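Local structure of lysine/ornithine decarboxylase (Vibrio vulnificus, 2PLJ) at residues A[315-325]-A[352-363]; A[296-307]-A[376-387]. The protein catalyses the decarboxylation of both lysine and ornithine, probably through pyridoxal phosphate, the ornithine product putrescine being held here as a cofactor adduct. One frame throughout, in Å; residues are numbered along the deposited sequence. Where two conformers were deposited one is given.

In the fold
Both contacts belong to the mixed beta sheet of the C-terminal domain and are largely buried. Interaction 2 pairs strand 300-312 with strand 379-382 antiparallel, and its Ala-387 side chain lies about 6 Å from a bound ligand; interaction 1 joins strand 315-320, the next in the chain and a sheet neighbour of 300-312, to strand 349-355 in parallel. They meet where Asp-321 OD2 bonds Ser-305 OG and Tyr-319 O bonds Met-307 N. Interaction 2 relies on backbone bonds, aliphatic packing and waters, whereas interaction 1 adds aromatic rings and loop carboxylates near the other ligand. Both touch the second subunit, interaction 2 at its Met-307 and Asn-376 end, interaction 1 through many residues.

Interaction 1: A[315-325]-A[352-363]; sequences QIWYYLDDGIY and SVLSGPTCDSVD. With P3T ((4-{[(4-aminobutyl)amino]methyl}-5-hydroxy-6-methylpyridin-3-yl)methyl dihydrogen phosphate), chain E.
Trp-317 lays one face of its indole over Val-353, the residue it pairs with on the parallel strand. Val-353 CG1 stands 3.5 Å from the centroid of the six-membered ring and almost on its normal, a CH-pi contact, while CG2 reaches the pyrrole end near NE1. The branched valine suits the place: with CG1 anti to the backbone N (chi1 177°), its two methyls spread under both rings. On the other face of the sheet Leu-354 CD2 meets Tyr-318 CB, and a water joins Tyr-318 OH, which also bonds Leu-374 N, to Ser-352 OG, itself bonded to Ile-350 O. Four backbone bonds join the strands. Beyond them Gly-323 and Gly-356 pass with CA atoms 3.9 Å apart, too close for a side chain on either. Asp-363 ties the loops: OD1 takes Ile-324 N at 2.9 Å from above the carboxylate plane, and OD2 accepts both Thr-358 N and OG1. Tyr-325 OH gives a 2.5 Å bond to Asp-360 OD2, while Asp-360 OD1 accepts from Val-362 N in an Asx turn. Asp-360 OD2 lies 3.4 Å from the ligand's CAJ, and Lys-186 of the second subunit bonds to the carbonyls of Thr-358, Asp-360 and Asp-363. A beta-domain loop reaching the substrate-derived arm of a cofactor adduct held mainly by the second subunit is characteristic of the shared active site of fold-type III decarboxylase dimers.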
loop_
_atom_site.group_PDB
_atom_site.type_symbol
_atom_site.label_atom_id
_atom_site.label_comp_id
_atom_site.label_asym_id
_atom_site.label_seq_id
_atom_site.Cartn_x
_atom_site.Cartn_y
_atom_site.Cartn_z
ATOM N N GLN A 315 -12.855 -17.945 -18.224
ATOM C CA GLN A 315 -12.409 -16.552 -18.360
ATOM C C GLN A 315 -10.929 -16.497 -18.686
ATOM O O GLN A 315 -10.175 -17.349 -18.201
ATOM C CB GLN A 315 -12.653 -15.775 -17.072
ATOM C CG GLN A 315 -14.008 -15.092 -17.053
ATOM C CD GLN A 315 -14.162 -14.200 -15.862
ATOM O OE1 GLN A 315 -13.977 -14.654 -14.734
ATOM N NE2 GLN A 315 -14.497 -12.909 -16.093
ATOM N N ILE A 316 -10.521 -15.511 -19.497
ATOM C CA ILE A 316 -9.108 -15.313 -19.779
ATOM C C ILE A 316 -8.547 -14.375 -18.718
ATOM O O ILE A 316 -8.983 -13.210 -18.612
ATOM C CB ILE A 316 -8.799 -14.709 -21.179
ATOM C CG1 ILE A 316 -9.418 -15.542 -22.317
ATOM C CG2 ILE A 316 -7.261 -14.574 -21.382
ATOM C CD1 ILE A 316 -9.071 -14.994 -23.722
ATOM N N TRP A 317 -7.607 -14.893 -17.936
ATOM C CA TRP A 317 -6.858 -14.056 -16.977
ATOM C C TRP A 317 -5.625 -13.448 -17.651
ATOM O O TRP A 317 -4.804 -14.177 -18.206
ATOM C CB TRP A 317 -6.398 -14.895 -15.790
ATOM C CG TRP A 317 -7.472 -15.215 -14.804
ATOM C CD1 TRP A 317 -8.627 -15.943 -15.026
ATOM C CD2 TRP A 317 -7.503 -14.822 -13.429
ATOM N NE1 TRP A 317 -9.365 -16.031 -13.860
ATOM C CE2 TRP A 317 -8.701 -15.341 -12.871
ATOM C CE3 TRP A 317 -6.647 -14.068 -12.619
ATOM C CZ2 TRP A 317 -9.048 -15.144 -11.519
ATOM C CZ3 TRP A 317 -6.987 -13.874 -11.274
ATOM C CH2 TRP A 317 -8.185 -14.397 -10.745
ATOM N N TYR A 318 -5.521 -12.119 -17.605
ATOM C CA TYR A 318 -4.299 -11.407 -17.976
ATOM C C TYR A 318 -3.558 -10.952 -16.712
ATOM O O TYR A 318 -4.165 -10.358 -15.822
ATOM C CB TYR A 318 -4.614 -10.185 -18.847
ATOM C CG TYR A 318 -5.340 -10.549 -20.131
ATOM C CD1 TYR A 318 -4.681 -11.262 -21.138
ATOM C CD2 TYR A 318 -6.687 -10.201 -20.327
ATOM C CE1 TYR A 318 -5.318 -11.606 -22.333
ATOM C CE2 TYR A 318 -7.355 -10.554 -21.522
ATOM C CZ TYR A 318 -6.653 -11.249 -22.521
ATOM O OH TYR A 318 -7.279 -11.617 -23.694
ATOM N N TYR A 319 -2.256 -11.208 -16.660
ATOM C CA TYR A 319 -1.446 -10.875 -15.500
ATOM C C TYR A 319 -0.603 -9.678 -15.928
ATOM O O TYR A 319 0.278 -9.813 -16.778
ATOM C CB TYR A 319 -0.574 -12.052 -15.095
ATOM C CG TYR A 319 -1.380 -13.289 -14.774
ATOM C CD1 TYR A 319 -1.795 -13.568 -13.470
ATOM C CD2 TYR A 319 -1.759 -14.193 -15.790
ATOM C CE1 TYR A 319 -2.552 -14.709 -13.173
ATOM C CE2 TYR A 319 -2.518 -15.312 -15.511
ATOM C CZ TYR A 319 -2.927 -15.583 -14.211
ATOM O OH TYR A 319 -3.667 -16.722 -13.985
ATOM N N LEU A 320 -0.911 -8.516 -15.349
ATOM C CA LEU A 320 -0.255 -7.264 -15.739
ATOM C C LEU A 320 0.982 -6.960 -14.905
ATOM O O LEU A 320 1.164 -7.559 -13.836
ATOM C CB LEU A 320 -1.251 -6.081 -15.634
ATOM C CG LEU A 320 -2.611 -6.280 -16.324
ATOM C CD1 LEU A 320 -3.483 -5.053 -16.155
ATOM C CD2 LEU A 320 -2.471 -6.627 -17.816
ATOM N N ASP A 321 1.791 -6.003 -15.369
ATOM C CA ASP A 321 2.973 -5.547 -14.626
ATOM C C ASP A 321 2.692 -4.398 -13.628
ATOM O O ASP A 321 3.625 -3.789 -13.090
ATOM C CB ASP A 321 4.136 -5.183 -15.584
ATOM C CG ASP A 321 3.728 -4.204 -16.671
ATOM O OD1 ASP A 321 2.653 -3.591 -16.552
ATOM O OD2 ASP A 321 4.498 -4.057 -17.671
ATOM N N ASP A 322 1.413 -4.112 -13.398
ATOM C CA ASP A 322 1.010 -3.123 -12.371
ATOM C C ASP A 322 -0.288 -3.642 -11.744
ATOM O O ASP A 322 -1.047 -4.399 -12.374
ATOM C CB ASP A 322 0.791 -1.751 -13.022
ATOM C CG ASP A 322 1.015 -0.566 -12.034
ATOM O OD1 ASP A 322 1.222 -0.794 -10.797
ATOM O OD2 ASP A 322 1.052 0.575 -12.527
ATOM N N GLY A 323 -0.531 -3.289 -10.484
ATOM C CA GLY A 323 -1.739 -3.758 -9.820
ATOM C C GLY A 323 -1.959 -3.111 -8.461
ATOM O O GLY A 323 -1.518 -1.985 -8.244
ATOM N N ILE A 324 -2.658 -3.828 -7.581
ATOM C CA ILE A 324 -3.158 -3.237 -6.322
ATOM C C ILE A 324 -2.070 -2.928 -5.321
ATOM O O ILE A 324 -2.299 -2.163 -4.375
ATOM C CB ILE A 324 -4.255 -4.101 -5.628
ATOM C CG1 ILE A 324 -3.591 -5.229 -4.814
ATOM C CG2 ILE A 324 -5.347 -4.513 -6.653
ATOM C CD1 ILE A 324 -4.545 -5.982 -3.884
ATOM N N TYR A 325 -0.873 -3.500 -5.521
ATOM C CA TYR A 325 0.280 -3.135 -4.670
ATOM C C TYR A 325 1.095 -1.993 -5.272
ATOM O O TYR A 325 2.109 -1.549 -4.694
ATOM C CB TYR A 325 1.159 -4.358 -4.459
ATOM C CG TYR A 325 0.545 -5.345 -3.476
ATOM C CD1 TYR A 325 0.602 -5.105 -2.079
ATOM C CD2 TYR A 325 -0.106 -6.504 -3.926
ATOM C CE1 TYR A 325 0.045 -5.991 -1.165
ATOM C CE2 TYR A 325 -0.633 -7.402 -3.013
ATOM C CZ TYR A 325 -0.537 -7.147 -1.635
ATOM O OH TYR A 325 -1.081 -8.056 -0.751
ATOM N N SER A 352 -13.036 -11.541 -19.255
ATOM C CA SER A 352 -11.636 -11.503 -18.854
ATOM C C SER A 352 -11.479 -11.069 -17.412
ATOM O O SER A 352 -12.410 -10.525 -16.809
ATOM C CB SER A 352 -10.851 -10.555 -19.768
ATOM O OG SER A 352 -11.045 -10.898 -21.135
ATOM N N VAL A 353 -10.291 -11.319 -16.881
ATOM C CA VAL A 353 -9.888 -10.861 -15.554
ATOM C C VAL A 353 -8.544 -10.166 -15.724
ATOM O O VAL A 353 -7.641 -10.685 -16.393
ATOM C CB VAL A 353 -9.726 -12.044 -14.566
ATOM C CG1 VAL A 353 -9.240 -11.565 -13.211
ATOM C CG2 VAL A 353 -11.021 -12.848 -14.438
ATOM N N LEU A 354 -8.424 -8.990 -15.114
ATOM C CA LEU A 354 -7.157 -8.268 -15.087
ATOM C C LEU A 354 -6.563 -8.405 -13.701
ATOM O O LEU A 354 -7.116 -7.873 -12.715
ATOM C CB LEU A 354 -7.351 -6.784 -15.458
ATOM C CG LEU A 354 -7.797 -6.488 -16.899
ATOM C CD1 LEU A 354 -8.051 -4.991 -17.052
ATOM C CD2 LEU A 354 -6.746 -6.981 -17.948
ATOM N N SER A 355 -5.424 -9.115 -13.640
ATOM C CA SER A 355 -4.704 -9.400 -12.406
ATOM C C SER A 355 -3.446 -8.533 -12.332
ATOM O O SER A 355 -2.858 -8.211 -13.364
ATOM C CB SER A 355 -4.250 -10.882 -12.419
ATOM O OG SER A 355 -3.300 -11.093 -11.388
ATOM N N GLY A 356 -2.997 -8.190 -11.125
ATOM C CA GLY A 356 -1.715 -7.507 -10.976
ATOM C C GLY A 356 -0.539 -8.494 -11.018
ATOM O O GLY A 356 -0.736 -9.742 -11.195
ATOM N N PRO A 357 0.678 -7.971 -10.858
ATOM C CA PRO A 357 1.886 -8.809 -10.995
ATOM C C PRO A 357 2.261 -9.646 -9.770
ATOM O O PRO A 357 3.028 -10.609 -9.898
ATOM C CB PRO A 357 2.986 -7.780 -11.261
ATOM C CG PRO A 357 2.531 -6.569 -10.494
ATOM C CD PRO A 357 1.020 -6.545 -10.635
ATOM N N THR A 358 1.768 -9.296 -8.582
ATOM C CA THR A 358 2.200 -10.039 -7.389
ATOM C C THR A 358 1.601 -11.424 -7.235
ATOM O O THR A 358 0.619 -11.764 -7.894
ATOM C CB THR A 358 1.939 -9.275 -6.075
ATOM O OG1 THR A 358 0.541 -9.293 -5.777
ATOM C CG2 THR A 358 2.493 -7.864 -6.155
ATOM N N CYS A 359 2.197 -12.220 -6.355
ATOM C CA CYS A 359 1.732 -13.618 -6.174
ATOM C C CYS A 359 0.453 -13.755 -5.342
ATOM O O CYS A 359 -0.061 -14.867 -5.104
ATOM C CB CYS A 359 2.820 -14.544 -5.627
ATOM S SG CYS A 359 3.972 -15.104 -6.950
ATOM N N ASP A 360 -0.102 -12.622 -4.969
ATOM C CA ASP A 360 -1.234 -12.560 -4.101
ATOM C C ASP A 360 -2.536 -12.678 -4.882
ATOM O O ASP A 360 -2.770 -11.949 -5.839
ATOM C CB ASP A 360 -1.188 -11.217 -3.389
ATOM C CG ASP A 360 -1.970 -11.216 -2.127
ATOM O OD1 ASP A 360 -3.002 -11.931 -2.055
ATOM O OD2 ASP A 360 -1.522 -10.511 -1.197
ATOM N N SER A 361 -3.393 -13.604 -4.465
ATOM C CA SER A 361 -4.714 -13.723 -5.094
ATOM C C SER A 361 -5.573 -12.443 -4.936
ATOM O O SER A 361 -6.466 -12.190 -5.741
ATOM C CB SER A 361 -5.445 -14.980 -4.584
ATOM O OG SER A 361 -5.578 -14.910 -3.176
ATOM N N VAL A 362 -5.282 -11.622 -3.925
ATOM C CA VAL A 362 -5.995 -10.352 -3.703
ATOM C C VAL A 362 -5.629 -9.325 -4.800
ATOM O O VAL A 362 -6.379 -8.365 -5.043
ATOM C CB VAL A 362 -5.678 -9.711 -2.296
ATOM C CG1 VAL A 362 -4.260 -9.112 -2.235
ATOM C CG2 VAL A 362 -6.681 -8.598 -1.975
ATOM N N ASP A 363 -4.482 -9.535 -5.449
ATOM C CA ASP A 363 -4.001 -8.566 -6.422
ATOM C C ASP A 363 -4.731 -8.752 -7.763
ATOM O O ASP A 363 -4.205 -9.333 -8.722
ATOM C CB ASP A 363 -2.488 -8.679 -6.588
ATOM C CG ASP A 363 -1.912 -7.586 -7.470
ATOM O OD1 ASP A 363 -2.695 -6.722 -7.962
ATOM O OD2 ASP A 363 -0.667 -7.586 -7.641
HETATM O OAE P3T E . 3.858 -19.446 4.145
HETATM P PAU P3T E . 2.993 -18.224 3.572
HETATM O OAF P3T E . 3.745 -16.879 4.001
HETATM O OAC P3T E . 1.503 -18.274 3.937
HETATM O OAP P3T E . 2.994 -18.253 2.022
HETATM C CAM P3T E . 4.314 -18.066 1.311
HETATM C CAS P3T E . 4.084 -18.360 -0.174
HETATM C CAH P3T E . 4.723 -19.513 -0.662
HETATM N NAO P3T E . 4.579 -19.867 -1.929
HETATM C CAQ P3T E . 3.842 -19.186 -2.822
HETATM C CAA P3T E . 3.706 -19.659 -4.291
HETATM C CAR P3T E . 3.177 -18.016 -2.391
HETATM O OAD P3T E . 2.435 -17.326 -3.260
HETATM C CAT P3T E . 3.283 -17.601 -1.042
HETATM C CAG P3T E . 2.632 -16.395 -0.639
HETATM N NAN P3T E . 1.548 -15.966 -1.296
HETATM C CAL P3T E . 0.764 -14.709 -1.031
HETATM C CAK P3T E . 0.550 -14.397 0.450
HETATM C CAJ P3T E . -0.177 -13.033 0.585
HETATM C CAI P3T E . -0.529 -12.731 2.058
HETATM N NAB P3T E . -1.337 -11.492 2.162
HETATM O O HOH W 1 -9.766 -11.144 -23.720
#

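Interaction 2: A[296-307]-A[376-387]; sequences CAPAVTSVASVM and NGDLVIGRTMGA
Val-303 and Ile-381 lie side by side and point the same way from an antiparallel pair in the C-terminal beta domain, where strand 379-382 runs against strand 300-312. Ile-381 CD1 comes 3.9 Å from Val-303 CG1, and Leu-379 brings CD1 to the same methyl obliquely; helix 40-53 packs on Val-303 and Leu-379, so branched apolar residues suit this face. With OG1 beside the backbone N (chi1 -58°), Thr-301 sends CG2 the other way, to a tight 3.4 Å from Ile-381 CG2, and directs OG1 to a water shared with Arg-383 NE. The opposite face carries Ser-302, Ala-304 and Val-380. Gly-382 pairs with Ser-302, whose hydroxyl occupies the space a side chain would need and meets a water that also donates to Val-380 O; Met-385, doubly bent, curls CG and CE against that serine. Paired backbone bonds link Ser-302 with Gly-382 and Ala-304 with Val-380. Where strand 300-312 begins, Val-300 CB packs on Gly-386 CA at 3.4 Å; glycine fits because a side chain would run into the carbonyl oxygens of Cys-296 and Ala-297. Ala-297 and Ala-387 meet through their methyls, and Gly-386 N bonds Ala-297 O at 2.9 Å, bent to 137° at the hydrogen.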
loop_
_atom_site.group_PDB
_atom_site.type_symbol
_atom_site.label_atom_id
_atom_site.label_comp_id
_atom_site.label_asym_id
_atom_site.label_seq_id
_atom_site.Cartn_x
_atom_site.Cartn_y
_atom_site.Cartn_z
ATOM N N CYS A 296 -5.156 16.941 -9.574
ATOM C CA CYS A 296 -4.222 15.921 -10.103
ATOM C C CYS A 296 -4.878 14.711 -10.727
ATOM O O CYS A 296 -4.308 14.117 -11.625
ATOM C CB CYS A 296 -3.196 15.459 -9.053
ATOM S SG CYS A 296 -3.956 14.826 -7.563
ATOM N N ALA A 297 -6.065 14.331 -10.243
ATOM C CA ALA A 297 -6.599 13.027 -10.689
ATOM C C ALA A 297 -6.661 12.847 -12.235
ATOM O O ALA A 297 -6.227 11.812 -12.747
ATOM C CB ALA A 297 -7.971 12.705 -10.027
ATOM N N PRO A 298 -7.237 13.828 -12.960
ATOM C CA PRO A 298 -7.416 13.652 -14.429
ATOM C C PRO A 298 -6.129 13.757 -15.222
ATOM O O PRO A 298 -6.114 13.451 -16.431
ATOM C CB PRO A 298 -8.333 14.820 -14.797
ATOM C CG PRO A 298 -9.018 15.213 -13.487
ATOM C CD PRO A 298 -7.909 15.051 -12.473
ATOM N N ALA A 299 -5.057 14.175 -14.561
ATOM C CA ALA A 299 -3.818 14.535 -15.258
ATOM C C ALA A 299 -2.898 13.337 -15.528
ATOM O O ALA A 299 -1.857 13.505 -16.200
ATOM C CB ALA A 299 -3.065 15.628 -14.477
ATOM N N VAL A 300 -3.260 12.154 -15.042
ATOM C CA VAL A 300 -2.362 11.005 -15.179
ATOM C C VAL A 300 -3.092 9.851 -15.862
ATOM O O VAL A 300 -4.249 9.559 -15.537
ATOM C CB VAL A 300 -1.756 10.553 -13.800
ATOM C CG1 VAL A 300 -0.925 9.270 -13.945
ATOM C CG2 VAL A 300 -0.930 11.701 -13.154
ATOM N N THR A 301 -2.408 9.217 -16.806
ATOM C CA THR A 301 -2.902 8.016 -17.485
ATOM C C THR A 301 -1.952 6.873 -17.182
ATOM O O THR A 301 -0.741 7.040 -17.343
ATOM C CB THR A 301 -2.875 8.287 -18.997
ATOM O OG1 THR A 301 -3.693 9.433 -19.267
ATOM C CG2 THR A 301 -3.432 7.057 -19.776
ATOM N N SER A 302 -2.470 5.725 -16.752
ATOM C CA SER A 302 -1.582 4.598 -16.429
ATOM C C SER A 302 -1.458 3.699 -17.648
ATOM O O SER A 302 -2.389 3.608 -18.444
ATOM C CB SER A 302 -2.099 3.781 -15.242
ATOM O OG SER A 302 -3.382 3.206 -15.541
ATOM N N VAL A 303 -0.292 3.063 -17.770
ATOM C CA VAL A 303 -0.034 2.143 -18.866
ATOM C C VAL A 303 0.601 0.904 -18.251
ATOM O O VAL A 303 1.670 0.983 -17.614
ATOM C CB VAL A 303 0.922 2.762 -19.944
ATOM C CG1 VAL A 303 1.123 1.776 -21.109
ATOM C CG2 VAL A 303 0.394 4.106 -20.442
ATOM N N ALA A 304 -0.074 -0.232 -18.406
ATOM C CA ALA A 304 0.497 -1.526 -17.986
ATOM C C ALA A 304 0.529 -2.469 -19.162
ATOM O O ALA A 304 -0.173 -2.261 -20.148
ATOM C CB ALA A 304 -0.342 -2.139 -16.856
ATOM N N SER A 305 1.374 -3.486 -19.063
ATOM C CA SER A 305 1.494 -4.471 -20.126
ATOM C C SER A 305 1.210 -5.870 -19.609
ATOM O O SER A 305 1.368 -6.159 -18.411
ATOM C CB SER A 305 2.867 -4.368 -20.801
ATOM O OG SER A 305 3.877 -5.052 -20.077
ATOM N N VAL A 306 0.790 -6.736 -20.523
ATOM C CA VAL A 306 0.423 -8.117 -20.179
ATOM C C VAL A 306 1.713 -8.969 -20.117
ATOM O O VAL A 306 2.412 -9.121 -21.126
ATOM C CB VAL A 306 -0.527 -8.723 -21.245
ATOM C CG1 VAL A 306 -0.813 -10.174 -20.937
ATOM C CG2 VAL A 306 -1.830 -7.924 -21.327
ATOM N N MET A 307 1.990 -9.531 -18.942
ATOM C CA MET A 307 3.142 -10.429 -18.721
ATOM C C MET A 307 2.878 -11.867 -19.164
ATOM O O MET A 307 3.783 -12.554 -19.655
ATOM C CB MET A 307 3.551 -10.417 -17.242
ATOM C CG MET A 307 3.973 -9.037 -16.729
ATOM S SD MET A 307 4.848 -9.144 -15.145
ATOM C CE MET A 307 3.733 -10.143 -14.136
ATOM N N ASN A 376 0.612 -11.350 -25.027
ATOM C CA ASN A 376 1.602 -10.868 -24.066
ATOM C C ASN A 376 2.289 -9.652 -24.658
ATOM O O ASN A 376 2.580 -9.614 -25.880
ATOM C CB ASN A 376 2.641 -11.938 -23.713
ATOM C CG ASN A 376 2.027 -13.156 -23.024
ATOM O OD1 ASN A 376 0.880 -13.118 -22.544
ATOM N ND2 ASN A 376 2.790 -14.246 -22.979
ATOM N N GLY A 377 2.534 -8.675 -23.789
ATOM C CA GLY A 377 3.085 -7.376 -24.171
ATOM C C GLY A 377 2.057 -6.325 -24.567
ATOM O O GLY A 377 2.403 -5.132 -24.644
ATOM N N ASP A 378 0.806 -6.725 -24.821
ATOM C CA ASP A 378 -0.248 -5.731 -25.129
ATOM C C ASP A 378 -0.553 -4.821 -23.933
ATOM O O ASP A 378 -0.347 -5.207 -22.782
ATOM C CB ASP A 378 -1.542 -6.379 -25.620
ATOM C CG ASP A 378 -1.481 -6.773 -27.109
ATOM O OD1 ASP A 378 -0.607 -6.232 -27.838
ATOM O OD2 ASP A 378 -2.312 -7.601 -27.542
ATOM N N LEU A 379 -1.079 -3.635 -24.229
ATOM C CA LEU A 379 -1.246 -2.577 -23.201
ATOM C C LEU A 379 -2.669 -2.392 -22.679
ATOM O O LEU A 379 -3.657 -2.448 -23.442
ATOM C CB LEU A 379 -0.713 -1.254 -23.731
ATOM C CG LEU A 379 0.706 -1.270 -24.301
ATOM C CD1 LEU A 379 1.131 0.135 -24.722
ATOM C CD2 LEU A 379 1.690 -1.877 -23.300
ATOM N N VAL A 380 -2.729 -2.112 -21.372
ATOM C CA VAL A 380 -3.958 -1.815 -20.658
ATOM C C VAL A 380 -3.777 -0.420 -20.068
ATOM O O VAL A 380 -2.765 -0.146 -19.413
ATOM C CB VAL A 380 -4.244 -2.847 -19.555
ATOM C CG1 VAL A 380 -5.449 -2.421 -18.705
ATOM C CG2 VAL A 380 -4.475 -4.225 -20.192
ATOM N N ILE A 381 -4.756 0.441 -20.317
ATOM C CA ILE A 381 -4.636 1.879 -20.023
ATOM C C ILE A 381 -5.676 2.210 -18.967
ATOM O O ILE A 381 -6.829 1.784 -19.087
ATOM C CB ILE A 381 -4.915 2.728 -21.312
ATOM C CG1 ILE A 381 -4.092 2.269 -22.551
ATOM C CG2 ILE A 381 -4.803 4.231 -21.041
ATOM C CD1 ILE A 381 -2.597 2.012 -22.306
ATOM N N GLY A 382 -5.279 2.959 -17.949
ATOM C CA GLY A 382 -6.201 3.438 -16.915
ATOM C C GLY A 382 -6.314 4.956 -16.966
ATOM O O GLY A 382 -5.300 5.653 -17.159
ATOM N N ARG A 383 -7.535 5.478 -16.831
ATOM C CA ARG A 383 -7.732 6.933 -16.836
ATOM C C ARG A 383 -8.013 7.459 -15.431
ATOM O O ARG A 383 -8.477 6.705 -14.557
ATOM C CB ARG A 383 -8.907 7.377 -17.734
ATOM C CG ARG A 383 -9.149 6.581 -19.026
ATOM C CD ARG A 383 -8.033 6.725 -20.030
ATOM N NE ARG A 383 -7.847 8.083 -20.551
ATOM C CZ ARG A 383 -8.394 8.558 -21.676
ATOM N NH1 ARG A 383 -9.232 7.820 -22.400
ATOM N NH2 ARG A 383 -8.128 9.807 -22.057
ATOM N N THR A 384 -7.835 8.778 -15.270
ATOM C CA THR A 384 -8.084 9.442 -13.987
ATOM C C THR A 384 -7.208 8.770 -12.903
ATOM O O THR A 384 -7.642 8.509 -11.769
ATOM C CB THR A 384 -9.591 9.411 -13.569
ATOM O OG1 THR A 384 -10.427 9.437 -14.743
ATOM C CG2 THR A 384 -9.922 10.607 -12.659
ATOM N N MET A 385 -5.957 8.511 -13.280
ATOM C CA MET A 385 -5.009 7.785 -12.426
ATOM C C MET A 385 -4.042 8.672 -11.617
ATOM O O MET A 385 -2.985 8.211 -11.150
ATOM C CB MET A 385 -4.237 6.733 -13.253
ATOM C CG MET A 385 -5.090 5.559 -13.715
ATOM S SD MET A 385 -5.533 4.516 -12.301
ATOM C CE MET A 385 -3.967 3.751 -11.938
ATOM N N GLY A 386 -4.423 9.944 -11.417
ATOM C CA GLY A 386 -3.473 10.897 -10.835
ATOM C C GLY A 386 -3.450 10.951 -9.311
ATOM O O GLY A 386 -2.414 11.288 -8.717
ATOM N N ALA A 387 -4.592 10.687 -8.675
ATOM C CA ALA A 387 -4.743 10.989 -7.256
ATOM C C ALA A 387 -4.872 9.701 -6.437
ATOM O O ALA A 387 -5.690 8.842 -6.788
ATOM C CB ALA A 387 -5.998 11.886 -7.020
HETATM O O HOH W 2 -6.708 10.558 -17.074
HETATM O O HOH W 3 -6.277 10.136 -19.660
HETATM O O HOH W 4 -2.589 0.722 -16.432
#